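Local atomic coordinates of mRNA export factor GLE1 (Saccharomyces cerevisiae, PDB entry 6B4E), a protein that forms part of the nuclear pore complex and acts in mRNA export, binding inositol hexakisphosphate and serving as an enzyme activator. Residues T218-N221 / L222-N225. Sequence-based numbering, arbitrary orientation.
Sequences TPLN and LITN
L222 and I223 close a short 3-10 turn by donating their backbone N-H groups back to P219 and L220. The bond from L222 N to P219 O is 2.9 Å long, and that from I223 N to L220 O is 3.0 Å; each spans three residues, the 3-10 spacing. A proline suits the entry: its ring restricts phi (-50°), and since the turn uses its carbonyl, the missing N-H costs neither bond.

The packed part joins T218, L222 and I223. In I223, chi1 (-64°) directs CG1 and chi2 (-65°) then turns CD1 onto the T218 methyl, 3.9 Å from CG2. That CG2 also meets CB of L222 at 4.1 Å, the two side chains crossing at about a right angle. CG1 of I223 lies 4.1 Å from CD2 of L220. Threonine serves two needs: its methyl packs against the buried I223, while OG1 is hydrogen-bonded to R214 O near the end of the preceding helix.

N221 and P219, by contrast, are exposed. The N221 amide runs alongside L222, ND2 lying 3.8 Å from CD2 of the leucine. L222 sets CD1 4.4 Å from CD of P219 and also touches T144 and E146; an alanine here would probably keep the backbone turn but open a gap beside the P219 ring and towards T144 and E146, and leave the N221 amide less hemmed in. Apart from this edge, a water donates to both L220 O and I223 O.

The whole turn links helices 206-216 and 225-264 in this C-terminal, helical part of Gle1. I223 touches F228 in the first turn of the latter helix, whereas L220 reaches L261 and R264 in its last, and T224 occupies its N-cap.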
loop_
_atom_site.group_PDB
_atom_site.type_symbol
_atom_site.label_atom_id
_atom_site.label_comp_id
_atom_site.label_asym_id
_atom_site.label_seq_id
_atom_site.Cartn_x
_atom_site.Cartn_y
_atom_site.Cartn_z
ATOM N N THR A 218 -2.987 7.194 -16.029
ATOM C CA THR A 218 -4.436 7.160 -15.847
ATOM C C THR A 218 -5.084 8.334 -16.577
ATOM O O THR A 218 -4.565 9.451 -16.505
ATOM C CB THR A 218 -4.752 7.206 -14.352
ATOM O OG1 THR A 218 -4.317 5.982 -13.755
ATOM C CG2 THR A 218 -6.227 7.389 -14.069
ATOM N N PRO A 219 -6.189 8.124 -17.300
ATOM C CA PRO A 219 -6.887 9.253 -17.930
ATOM C C PRO A 219 -7.131 10.368 -16.925
ATOM O O PRO A 219 -7.634 10.137 -15.824
ATOM C CB PRO A 219 -8.199 8.624 -18.417
ATOM C CG PRO A 219 -7.884 7.193 -18.602
ATOM C CD PRO A 219 -6.909 6.853 -17.521
ATOM N N LEU A 220 -6.748 11.587 -17.306
ATOM C CA LEU A 220 -6.711 12.673 -16.336
ATOM C C LEU A 220 -8.099 12.999 -15.811
ATOM O O LEU A 220 -8.228 13.477 -14.682
ATOM C CB LEU A 220 -6.062 13.913 -16.946
ATOM C CG LEU A 220 -4.571 13.757 -17.260
ATOM C CD1 LEU A 220 -4.015 15.045 -17.830
ATOM C CD2 LEU A 220 -3.768 13.308 -16.028
ATOM N N ASN A 221 -9.144 12.724 -16.594
ATOM C CA ASN A 221 -10.506 12.948 -16.121
ATOM C C ASN A 221 -10.868 12.076 -14.928
ATOM O O ASN A 221 -11.906 12.323 -14.294
ATOM C CB ASN A 221 -11.490 12.692 -17.260
ATOM C CG ASN A 221 -11.299 11.332 -17.880
ATOM O OD1 ASN A 221 -10.281 11.078 -18.541
ATOM N ND2 ASN A 221 -12.259 10.441 -17.673
ATOM N N LEU A 222 -10.047 11.074 -14.596
ATOM C CA LEU A 222 -10.285 10.220 -13.433
ATOM C C LEU A 222 -9.408 10.556 -12.239
ATOM O O LEU A 222 -9.598 9.965 -11.168
ATOM C CB LEU A 222 -10.058 8.752 -13.799
ATOM C CG LEU A 222 -10.991 8.219 -14.891
ATOM C CD1 LEU A 222 -10.640 6.785 -15.135
ATOM C CD2 LEU A 222 -12.468 8.364 -14.509
ATOM N N ILE A 223 -8.460 11.475 -12.393
ATOM C CA ILE A 223 -7.582 11.874 -11.304
ATOM C C ILE A 223 -8.354 12.777 -10.354
ATOM O O ILE A 223 -9.060 13.695 -10.777
ATOM C CB ILE A 223 -6.335 12.580 -11.869
ATOM C CG1 ILE A 223 -5.518 11.605 -12.725
ATOM C CG2 ILE A 223 -5.466 13.165 -10.761
ATOM C CD1 ILE A 223 -4.925 10.435 -11.966
ATOM N N THR A 224 -8.218 12.516 -9.061
ATOM C CA THR A 224 -8.870 13.293 -8.023
ATOM C C THR A 224 -7.827 13.682 -6.994
ATOM O O THR A 224 -6.651 13.313 -7.098
ATOM C CB THR A 224 -10.008 12.503 -7.372
ATOM O OG1 THR A 224 -9.458 11.410 -6.631
ATOM C CG2 THR A 224 -10.955 11.977 -8.433
ATOM N N ASN A 225 -8.258 14.452 -5.991
ATOM C CA ASN A 225 -7.318 14.867 -4.958
ATOM C C ASN A 225 -6.641 13.671 -4.310
ATOM O O ASN A 225 -5.472 13.762 -3.912
ATOM C CB ASN A 225 -8.031 15.701 -3.900
ATOM C CG ASN A 225 -7.098 16.157 -2.795
ATOM O OD1 ASN A 225 -6.096 16.830 -3.042
ATOM N ND2 ASN A 225 -7.436 15.812 -1.564
HETATM O O HOH W 1 -9.925 15.139 -13.329
#